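Local coordinates for cyclic AMP receptor protein (Thermus thermophilus, PDB 4EV0) that activates transcription of a set of promoters in a cAMP-dependent manner, binding cyclic AMP and specific DNA as a homodimer, at residues E72-L80 / L119-L127; R143-L154 / A205-A216. One frame throughout, in Å; residues are numbered along the deposited sequence.

Contact 1 (E72-L80 / L119-L127). With CMP (adenosine-3',5'-cyclic-monophosphate), chain G.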
loop_
_atom_site.group_PDB
_atom_site.type_symbol
_atom_site.label_atom_id
_atom_site.label_comp_id
_atom_site.label_asym_id
_atom_site.label_seq_id
_atom_site.Cartn_x
_atom_site.Cartn_y
_atom_site.Cartn_z
ATOM N N GLU B 72 7.402 -20.740 -0.035
ATOM C CA GLU B 72 6.964 -19.413 0.371
ATOM C C GLU B 72 6.768 -19.317 1.880
ATOM O O GLU B 72 6.498 -20.318 2.544
ATOM C CB GLU B 72 5.701 -19.003 -0.396
ATOM C CG GLU B 72 5.983 -18.497 -1.818
ATOM C CD GLU B 72 4.713 -18.234 -2.616
ATOM O OE1 GLU B 72 4.016 -19.216 -2.976
ATOM O OE2 GLU B 72 4.411 -17.043 -2.887
ATOM N N LEU B 73 6.892 -18.102 2.404
ATOM C CA LEU B 73 6.939 -17.856 3.837
ATOM C C LEU B 73 5.745 -17.048 4.358
ATOM O O LEU B 73 5.259 -16.147 3.675
ATOM C CB LEU B 73 8.242 -17.118 4.148
ATOM C CG LEU B 73 8.561 -16.665 5.568
ATOM C CD1 LEU B 73 10.060 -16.762 5.779
ATOM C CD2 LEU B 73 8.115 -15.246 5.802
ATOM N N PHE B 74 5.283 -17.362 5.571
ATOM C CA PHE B 74 4.286 -16.529 6.260
ATOM C C PHE B 74 4.380 -16.612 7.785
ATOM O O PHE B 74 4.954 -17.556 8.325
ATOM C CB PHE B 74 2.864 -16.869 5.811
ATOM C CG PHE B 74 2.436 -18.280 6.135
ATOM C CD1 PHE B 74 2.834 -19.347 5.332
ATOM C CD2 PHE B 74 1.630 -18.542 7.241
ATOM C CE1 PHE B 74 2.432 -20.652 5.622
ATOM C CE2 PHE B 74 1.228 -19.839 7.541
ATOM C CZ PHE B 74 1.624 -20.894 6.723
ATOM N N GLY B 75 3.798 -15.624 8.464
ATOM C CA GLY B 75 3.738 -15.598 9.915
ATOM C C GLY B 75 4.981 -15.021 10.576
ATOM O O GLY B 75 5.257 -15.271 11.761
ATOM N N GLU B 76 5.735 -14.234 9.815
ATOM C CA GLU B 76 7.002 -13.696 10.308
ATOM C C GLU B 76 6.824 -12.461 11.203
ATOM O O GLU B 76 7.714 -12.105 11.962
ATOM C CB GLU B 76 7.955 -13.407 9.140
ATOM C CG GLU B 76 7.598 -12.177 8.299
ATOM C CD GLU B 76 6.317 -12.330 7.459
ATOM O OE1 GLU B 76 5.912 -13.472 7.124
ATOM O OE2 GLU B 76 5.710 -11.287 7.124
ATOM N N MET B 77 5.667 -11.820 11.133
ATOM C CA MET B 77 5.461 -10.590 11.887
ATOM C C MET B 77 5.305 -10.847 13.392
ATOM O O MET B 77 5.977 -10.209 14.198
ATOM C CB MET B 77 4.307 -9.775 11.294
ATOM C CG MET B 77 4.612 -9.283 9.870
ATOM S SD MET B 77 3.202 -8.836 8.788
ATOM C CE MET B 77 2.359 -7.584 9.736
ATOM N N SER B 78 4.442 -11.789 13.766
ATOM C CA SER B 78 4.277 -12.138 15.173
ATOM C C SER B 78 5.572 -12.734 15.715
ATOM O O SER B 78 5.935 -12.507 16.868
ATOM C CB SER B 78 3.112 -13.103 15.365
ATOM O OG SER B 78 1.890 -12.499 14.963
ATOM N N LEU B 79 6.278 -13.467 14.861
ATOM C CA LEU B 79 7.600 -13.972 15.212
ATOM C C LEU B 79 8.567 -12.847 15.600
ATOM O O LEU B 79 9.337 -12.964 16.553
ATOM C CB LEU B 79 8.200 -14.790 14.062
ATOM C CG LEU B 79 9.614 -15.264 14.423
ATOM C CD1 LEU B 79 9.674 -16.783 14.573
ATOM C CD2 LEU B 79 10.664 -14.752 13.447
ATOM N N LEU B 80 8.504 -11.754 14.853
ATOM C CA LEU B 80 9.440 -10.657 15.017
ATOM C C LEU B 80 9.076 -9.714 16.151
ATOM O O LEU B 80 9.934 -9.384 16.967
ATOM C CB LEU B 80 9.569 -9.890 13.703
ATOM C CG LEU B 80 10.352 -10.613 12.608
ATOM C CD1 LEU B 80 10.071 -9.975 11.253
ATOM C CD2 LEU B 80 11.862 -10.603 12.935
ATOM N N LEU B 119 14.576 -11.776 5.759
ATOM C CA LEU B 119 13.225 -11.462 6.227
ATOM C C LEU B 119 12.936 -9.979 5.994
ATOM O O LEU B 119 11.874 -9.616 5.478
ATOM C CB LEU B 119 13.035 -11.785 7.711
ATOM C CG LEU B 119 12.845 -13.241 8.161
ATOM C CD1 LEU B 119 13.011 -13.348 9.675
ATOM C CD2 LEU B 119 11.494 -13.771 7.750
ATOM N N ALA B 120 13.886 -9.132 6.381
ATOM C CA ALA B 120 13.765 -7.699 6.157
ATOM C C ALA B 120 13.431 -7.385 4.691
ATOM O O ALA B 120 12.494 -6.630 4.416
ATOM C CB ALA B 120 15.056 -6.954 6.615
ATOM N N ALA B 121 14.185 -7.998 3.774
ATOM C CA ALA B 121 14.040 -7.783 2.330
ATOM C C ALA B 121 12.660 -8.217 1.816
ATOM O O ALA B 121 12.059 -7.561 0.946
ATOM C CB ALA B 121 15.149 -8.510 1.567
ATOM N N LEU B 122 12.174 -9.330 2.356
ATOM C CA LEU B 122 10.871 -9.856 1.980
ATOM C C LEU B 122 9.750 -8.926 2.403
ATOM O O LEU B 122 8.819 -8.676 1.636
ATOM C CB LEU B 122 10.663 -11.261 2.567
ATOM C CG LEU B 122 11.351 -12.312 1.692
ATOM C CD1 LEU B 122 11.304 -13.718 2.304
ATOM C CD2 LEU B 122 10.716 -12.294 0.291
ATOM N N LEU B 123 9.841 -8.434 3.633
ATOM C CA LEU B 123 8.915 -7.431 4.134
ATOM C C LEU B 123 9.009 -6.134 3.309
ATOM O O LEU B 123 8.005 -5.449 3.072
ATOM C CB LEU B 123 9.194 -7.142 5.612
ATOM C CG LEU B 123 8.776 -8.287 6.543
ATOM C CD1 LEU B 123 9.222 -7.998 7.977
ATOM C CD2 LEU B 123 7.269 -8.544 6.484
ATOM N N ALA B 124 10.216 -5.801 2.870
ATOM C CA ALA B 124 10.380 -4.624 2.035
ATOM C C ALA B 124 9.675 -4.844 0.702
ATOM O O ALA B 124 8.994 -3.956 0.228
ATOM C CB ALA B 124 11.858 -4.281 1.843
ATOM N N ARG B 125 9.824 -6.034 0.129
ATOM C CA ARG B 125 9.147 -6.410 -1.111
ATOM C C ARG B 125 7.627 -6.296 -0.976
ATOM O O ARG B 125 6.945 -5.853 -1.901
ATOM C CB ARG B 125 9.563 -7.837 -1.526
ATOM C CG ARG B 125 8.849 -8.446 -2.757
ATOM C CD ARG B 125 9.227 -7.743 -4.075
ATOM N NE ARG B 125 10.499 -7.023 -3.963
ATOM C CZ ARG B 125 10.708 -5.777 -4.397
ATOM N NH1 ARG B 125 9.731 -5.095 -5.000
ATOM N NH2 ARG B 125 11.904 -5.216 -4.227
ATOM N N ARG B 126 7.113 -6.680 0.188
ATOM C CA ARG B 126 5.679 -6.654 0.460
ATOM C C ARG B 126 5.153 -5.239 0.646
ATOM O O ARG B 126 4.031 -4.931 0.259
ATOM C CB ARG B 126 5.350 -7.501 1.693
ATOM C CG ARG B 126 5.113 -8.976 1.390
ATOM C CD ARG B 126 5.323 -9.840 2.634
ATOM N NE ARG B 126 5.225 -11.270 2.336
ATOM C CZ ARG B 126 5.336 -12.234 3.243
ATOM N NH1 ARG B 126 5.550 -11.918 4.512
ATOM N NH2 ARG B 126 5.229 -13.512 2.885
ATOM N N LEU B 127 5.966 -4.380 1.246
ATOM C CA LEU B 127 5.579 -2.984 1.440
ATOM C C LEU B 127 5.544 -2.222 0.115
ATOM O O LEU B 127 4.794 -1.261 -0.039
ATOM C CB LEU B 127 6.505 -2.289 2.454
ATOM C CG LEU B 127 6.254 -2.498 3.954
ATOM C CD1 LEU B 127 7.540 -2.250 4.720
ATOM C CD2 LEU B 127 5.158 -1.584 4.481
HETATM P P CMP G . 1.835 -12.694 10.956
HETATM O O1P CMP G . 2.642 -13.428 11.986
HETATM O O2P CMP G . 1.439 -11.260 11.225
HETATM O "O5'" CMP G . 0.527 -13.553 10.559
HETATM C "C5'" CMP G . -0.120 -13.374 9.300
HETATM C "C4'" CMP G . 0.919 -13.270 8.238
HETATM O "O4'" CMP G . 0.378 -12.834 6.976
HETATM C "C3'" CMP G . 1.970 -12.238 8.505
HETATM O "O3'" CMP G . 2.776 -12.578 9.615
HETATM C "C2'" CMP G . 2.666 -12.177 7.158
HETATM O "O2'" CMP G . 3.460 -13.330 6.944
HETATM C "C1'" CMP G . 1.443 -12.263 6.227
HETATM N N9 CMP G . 1.037 -10.937 5.752
HETATM C C8 CMP G . 0.606 -9.903 6.496
HETATM N N7 CMP G . 0.360 -8.831 5.690
HETATM C C5 CMP G . 0.637 -9.191 4.419
HETATM C C6 CMP G . 0.578 -8.552 3.078
HETATM N N6 CMP G . 0.165 -7.261 2.948
HETATM N N1 CMP G . 0.960 -9.301 2.008
HETATM C C2 CMP G . 1.376 -10.572 2.132
HETATM N N3 CMP G . 1.439 -11.217 3.320
HETATM C C4 CMP G . 1.090 -10.586 4.468
#
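R126 reaches from helix 119-127 to two acceptors on 72-80, both lying at the edge of its guanidinium group. NH2 donates to the carbonyl O of L73 at 2.8 Å, a bond bent to 139° at the hydrogen, with the oxygen in the guanidinium plane. NH1 forms a salt bridge with OE2 of E76, 2.7 Å away, although the carboxylate plane is turned 48° from that of the guanidinium. One guanidinium face is turned to the adenine of cyclic AMP, with N3 lying 3.9 Å above its plane and toward the rim. E76 gets there by a bent path: CG sits between the backbone N and the carbonyl carbon (chi1 74°), and a second bend at chi2 brings the carboxylate round to the ribose. Its OE1 accepts from the ligand's O2' at a very short 2.5 Å, and the same hydroxyl accepts from N of G75. Beside this polar group L119 runs across L73 at about a right angle, its CD2 also touching CB of E76. L80 and L123 meet tip to tip, CD1 to CD1 at 3.9 Å. The backbone N of S78 holds O1P of the phosphate, and R85 and S86 add further bonds to the nucleotide, as does D131 of the second subunit. An alanine at R126 would probably leave OE2 of E76 without its cationic mate and the L73 carbonyl without this donor. The chain from the ribose hydroxyl through E76 to R126 is consistent with cAMP helping to tie the long helix to its pocket.

Contact 2 (R143-L154 / A205-A216)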
loop_
_atom_site.group_PDB
_atom_site.type_symbol
_atom_site.label_atom_id
_atom_site.label_comp_id
_atom_site.label_asym_id
_atom_site.label_seq_id
_atom_site.Cartn_x
_atom_site.Cartn_y
_atom_site.Cartn_z
ATOM N N ARG B 143 -11.227 5.998 -17.018
ATOM C CA ARG B 143 -11.843 6.607 -18.193
ATOM C C ARG B 143 -12.960 7.594 -17.816
ATOM O O ARG B 143 -12.945 8.746 -18.244
ATOM C CB ARG B 143 -12.365 5.502 -19.112
ATOM C CG ARG B 143 -12.951 5.987 -20.403
ATOM C CD ARG B 143 -12.961 4.859 -21.437
ATOM N NE ARG B 143 -13.755 5.224 -22.607
ATOM C CZ ARG B 143 -15.066 5.021 -22.696
ATOM N NH1 ARG B 143 -15.713 4.439 -21.686
ATOM N NH2 ARG B 143 -15.725 5.390 -23.792
ATOM N N ASN B 144 -13.907 7.138 -16.996
ATOM C CA ASN B 144 -14.942 8.001 -16.422
ATOM C C ASN B 144 -14.369 9.259 -15.751
ATOM O O ASN B 144 -14.838 10.372 -15.977
ATOM C CB ASN B 144 -15.741 7.246 -15.348
ATOM C CG ASN B 144 -16.406 5.971 -15.869
ATOM O OD1 ASN B 144 -16.322 4.918 -15.236
ATOM N ND2 ASN B 144 -17.086 6.071 -17.004
ATOM N N ARG B 145 -13.371 9.061 -14.897
ATOM C CA ARG B 145 -12.803 10.139 -14.106
ATOM C C ARG B 145 -12.080 11.180 -14.962
ATOM O O ARG B 145 -12.162 12.378 -14.694
ATOM C CB ARG B 145 -11.865 9.564 -13.036
ATOM C CG ARG B 145 -12.621 8.798 -11.961
ATOM C CD ARG B 145 -11.764 8.345 -10.804
ATOM N NE ARG B 145 -12.577 7.536 -9.900
ATOM C CZ ARG B 145 -12.166 7.079 -8.721
ATOM N NH1 ARG B 145 -10.936 7.359 -8.283
ATOM N NH2 ARG B 145 -12.989 6.339 -7.977
ATOM N N VAL B 146 -11.387 10.716 -15.997
ATOM C CA VAL B 146 -10.706 11.615 -16.909
ATOM C C VAL B 146 -11.717 12.377 -17.775
ATOM O O VAL B 146 -11.571 13.578 -17.975
ATOM C CB VAL B 146 -9.657 10.856 -17.744
ATOM C CG1 VAL B 146 -9.060 11.748 -18.814
ATOM C CG2 VAL B 146 -8.560 10.307 -16.812
ATOM N N ALA B 147 -12.754 11.684 -18.243
ATOM C CA ALA B 147 -13.825 12.314 -19.002
ATOM C C ALA B 147 -14.467 13.404 -18.148
ATOM O O ALA B 147 -14.646 14.524 -18.607
ATOM C CB ALA B 147 -14.858 11.286 -19.438
ATOM N N TYR B 148 -14.771 13.085 -16.894
ATOM C CA TYR B 148 -15.387 14.045 -15.976
ATOM C C TYR B 148 -14.520 15.282 -15.764
ATOM O O TYR B 148 -15.031 16.405 -15.727
ATOM C CB TYR B 148 -15.624 13.374 -14.635
ATOM C CG TYR B 148 -16.223 14.248 -13.545
ATOM C CD1 TYR B 148 -17.526 14.732 -13.644
ATOM C CD2 TYR B 148 -15.492 14.545 -12.389
ATOM C CE1 TYR B 148 -18.084 15.506 -12.633
ATOM C CE2 TYR B 148 -16.036 15.310 -11.374
ATOM C CZ TYR B 148 -17.334 15.785 -11.494
ATOM O OH TYR B 148 -17.870 16.548 -10.471
ATOM N N ALA B 149 -13.212 15.073 -15.610
ATOM C CA ALA B 149 -12.272 16.182 -15.525
ATOM C C ALA B 149 -12.396 17.124 -16.744
ATOM O O ALA B 149 -12.463 18.350 -16.603
ATOM C CB ALA B 149 -10.841 15.651 -15.404
ATOM N N LEU B 150 -12.408 16.539 -17.940
ATOM C CA LEU B 150 -12.570 17.289 -19.178
ATOM C C LEU B 150 -13.921 18.006 -19.193
ATOM O O LEU B 150 -14.021 19.166 -19.597
ATOM C CB LEU B 150 -12.497 16.327 -20.361
ATOM C CG LEU B 150 -11.118 15.793 -20.720
ATOM C CD1 LEU B 150 -11.206 14.712 -21.802
ATOM C CD2 LEU B 150 -10.238 16.955 -21.151
ATOM N N LEU B 151 -14.955 17.295 -18.758
ATOM C CA LEU B 151 -16.280 17.878 -18.604
ATOM C C LEU B 151 -16.199 19.150 -17.759
ATOM O O LEU B 151 -16.770 20.185 -18.117
ATOM C CB LEU B 151 -17.197 16.874 -17.925
ATOM C CG LEU B 151 -18.650 16.823 -18.345
ATOM C CD1 LEU B 151 -19.229 15.545 -17.787
ATOM C CD2 LEU B 151 -19.416 18.036 -17.825
ATOM N N LYS B 152 -15.460 19.065 -16.650
ATOM C CA LYS B 152 -15.301 20.191 -15.741
ATOM C C LYS B 152 -14.725 21.440 -16.425
ATOM O O LYS B 152 -15.085 22.571 -16.085
ATOM C CB LYS B 152 -14.453 19.792 -14.527
ATOM C CG LYS B 152 -15.295 19.465 -13.299
ATOM C CD LYS B 152 -14.630 18.457 -12.373
ATOM C CE LYS B 152 -13.729 19.157 -11.380
ATOM N NZ LYS B 152 -13.253 18.212 -10.337
ATOM N N LEU B 153 -13.822 21.230 -17.380
ATOM C CA LEU B 153 -13.239 22.328 -18.151
ATOM C C LEU B 153 -14.254 22.866 -19.150
ATOM O O LEU B 153 -14.367 24.065 -19.337
ATOM C CB LEU B 153 -11.986 21.871 -18.900
ATOM C CG LEU B 153 -10.789 21.393 -18.068
ATOM C CD1 LEU B 153 -9.689 20.864 -18.979
ATOM C CD2 LEU B 153 -10.247 22.500 -17.165
ATOM N N LEU B 154 -14.994 21.967 -19.790
ATOM C CA LEU B 154 -16.084 22.378 -20.652
ATOM C C LEU B 154 -17.063 23.271 -19.907
ATOM O O LEU B 154 -17.653 24.185 -20.496
ATOM C CB LEU B 154 -16.836 21.163 -21.204
ATOM C CG LEU B 154 -16.388 20.624 -22.561
ATOM C CD1 LEU B 154 -17.259 19.444 -22.970
ATOM C CD2 LEU B 154 -16.412 21.724 -23.627
ATOM N N ALA B 205 -19.016 16.595 -27.144
ATOM C CA ALA B 205 -19.277 16.935 -25.749
ATOM C C ALA B 205 -20.346 16.062 -25.103
ATOM O O ALA B 205 -20.215 15.671 -23.943
ATOM C CB ALA B 205 -19.638 18.399 -25.616
ATOM N N ALA B 206 -21.399 15.749 -25.846
ATOM C CA ALA B 206 -22.481 14.955 -25.291
ATOM C C ALA B 206 -21.997 13.550 -25.049
ATOM O O ALA B 206 -22.362 12.930 -24.050
ATOM C CB ALA B 206 -23.700 14.945 -26.230
ATOM N N LEU B 207 -21.194 13.037 -25.975
ATOM C CA LEU B 207 -20.692 11.675 -25.852
ATOM C C LEU B 207 -19.706 11.602 -24.686
ATOM O O LEU B 207 -19.627 10.592 -23.974
ATOM C CB LEU B 207 -20.029 11.232 -27.152
ATOM C CG LEU B 207 -19.529 9.787 -27.208
ATOM C CD1 LEU B 207 -20.573 8.847 -26.611
ATOM C CD2 LEU B 207 -19.187 9.378 -28.644
ATOM N N LEU B 208 -18.966 12.692 -24.495
ATOM C CA LEU B 208 -18.038 12.804 -23.385
ATOM C C LEU B 208 -18.810 12.747 -22.069
ATOM O O LEU B 208 -18.465 11.975 -21.176
ATOM C CB LEU B 208 -17.248 14.108 -23.475
ATOM C CG LEU B 208 -16.259 14.319 -22.339
ATOM C CD1 LEU B 208 -15.019 13.444 -22.554
ATOM C CD2 LEU B 208 -15.865 15.802 -22.180
ATOM N N GLU B 209 -19.863 13.554 -21.970
ATOM C CA GLU B 209 -20.681 13.614 -20.766
ATOM C C GLU B 209 -21.266 12.236 -20.491
ATOM O O GLU B 209 -21.369 11.803 -19.346
ATOM C CB GLU B 209 -21.789 14.657 -20.924
ATOM C CG GLU B 209 -22.453 15.088 -19.611
ATOM C CD GLU B 209 -23.279 16.370 -19.750
ATOM O OE1 GLU B 209 -23.845 16.610 -20.846
ATOM O OE2 GLU B 209 -23.357 17.139 -18.762
ATOM N N GLU B 210 -21.620 11.532 -21.555
ATOM C CA GLU B 210 -22.110 10.167 -21.414
ATOM C C GLU B 210 -21.029 9.271 -20.828
ATOM O O GLU B 210 -21.294 8.464 -19.944
ATOM C CB GLU B 210 -22.590 9.604 -22.760
ATOM C CG GLU B 210 -23.882 10.218 -23.291
ATOM C CD GLU B 210 -24.531 9.368 -24.385
ATOM O OE1 GLU B 210 -23.830 8.529 -24.996
ATOM O OE2 GLU B 210 -25.750 9.532 -24.628
ATOM N N ILE B 211 -19.809 9.415 -21.336
ATOM C CA ILE B 211 -18.690 8.606 -20.863
ATOM C C ILE B 211 -18.345 8.922 -19.403
ATOM O O ILE B 211 -18.043 8.006 -18.635
ATOM C CB ILE B 211 -17.435 8.750 -21.776
ATOM C CG1 ILE B 211 -17.728 8.180 -23.168
ATOM C CG2 ILE B 211 -16.241 8.012 -21.172
ATOM C CD1 ILE B 211 -16.660 8.477 -24.198
ATOM N N ALA B 212 -18.412 10.204 -19.025
ATOM C CA ALA B 212 -18.103 10.617 -17.653
ATOM C C ALA B 212 -19.036 9.936 -16.651
ATOM O O ALA B 212 -18.617 9.502 -15.574
ATOM C CB ALA B 212 -18.178 12.123 -17.501
ATOM N N PHE B 213 -20.305 9.825 -17.025
ATOM C CA PHE B 213 -21.296 9.262 -16.123
ATOM C C PHE B 213 -21.547 7.800 -16.381
ATOM O O PHE B 213 -22.508 7.231 -15.871
ATOM C CB PHE B 213 -22.579 10.077 -16.162
ATOM C CG PHE B 213 -22.381 11.463 -15.677
ATOM C CD1 PHE B 213 -22.059 11.694 -14.342
ATOM C CD2 PHE B 213 -22.439 12.537 -16.545
ATOM C CE1 PHE B 213 -21.854 12.982 -13.869
ATOM C CE2 PHE B 213 -22.231 13.830 -16.082
ATOM C CZ PHE B 213 -21.936 14.052 -14.740
ATOM N N GLY B 214 -20.655 7.177 -17.140
ATOM C CA GLY B 214 -20.604 5.724 -17.205
ATOM C C GLY B 214 -21.776 5.051 -17.900
ATOM O O GLY B 214 -21.995 3.836 -17.772
ATOM N N LEU B 215 -22.545 5.833 -18.643
ATOM C CA LEU B 215 -23.564 5.242 -19.490
ATOM C C LEU B 215 -23.060 5.104 -20.932
ATOM O O LEU B 215 -23.803 4.711 -21.825
ATOM C CB LEU B 215 -24.899 5.995 -19.383
ATOM C CG LEU B 215 -24.909 7.499 -19.088
ATOM C CD1 LEU B 215 -24.980 8.283 -20.376
ATOM C CD2 LEU B 215 -26.065 7.881 -18.164
ATOM N N ALA B 216 -21.784 5.416 -21.142
ATOM C CA ALA B 216 -21.105 5.139 -22.405
ATOM C C ALA B 216 -19.614 4.936 -22.134
ATOM O O ALA B 216 -18.806 4.768 -23.034
ATOM C CB ALA B 216 -21.332 6.263 -23.399
ATOM O OXT ALA B 216 -19.163 4.930 -20.986
#
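L208 and A212 of helix 205-212 are knobs set into holes on helix 143-154, whose axis passes 7.9 Å away at a crossing angle of -134°. L208 drops among A147, L150, L151 and L154. With CG anti to the backbone N (chi1 179°), it sends CD1 to CB of A147 at 3.8 Å, while CD2 lies against CB of L150 and CD1 of L154. A212 sits among N144, A147, Y148 and L151. The small A212 and A147 let the backbones come close, CA of N144 to CA of A212 being 4.3 Å; CB of A212 is 3.6 Å from CD1 of L151. That same methyl of L151 touches CG of E209 and meets the F213 ring obliquely, and L154 covers A205 at the far end.

The polar contacts gather at the C-terminal end of helix 205-212. ND2 of N144 donates to O of I211 at 2.7 Å, nearly in line with the carbonyl bond and close to the amide's own plane. I211 O also accepts from N of G214, whose positive phi makes it the C-prime residue of a Schellman motif, completed by L215 N to E210 O. R143 stretches over I211, with CG2 centred 3.5 Å above one guanidinium face. At the edge, NH2 bonds to O of A216 at 3.2 Å, and NH1 forms a salt bridge with OXT of the C-terminal carboxylate; NH2 is also paired with E190.

Around this pair, L150 and I211 both rest on L187 of helix 177-189, and L150 also meets L169 of helix 166-173, so the contact backs onto the predicted helix-turn-helix. L208 and L154 pack on V202 of strand 199-202, in the wing sheet, while Y148 bonds to E209 of the second subunit and stacks on its F213.

Overall arrangement
Contact 1 lies in the cyclic nucleotide-binding part of the chain and contact 2 in the winged helix-turn-helix part, with their centres about 43 Å apart on opposite sides of the chain's centre. Nearest atoms stay about 20 Å apart, so neither touches the other. They follow in series: 72-80 / 119-127 closes before 143-154 / 205-216 opens, and consecutive helices 114-135 and 139-154 carry the chain between them. Only contact 1 borders cyclic AMP; the second copy of the ligand is about 12 Å from the L123 side chain. Both contacts touch the second subunit, consistent with a dimer whose cAMP-binding and DNA-binding parts are each joined across the interface.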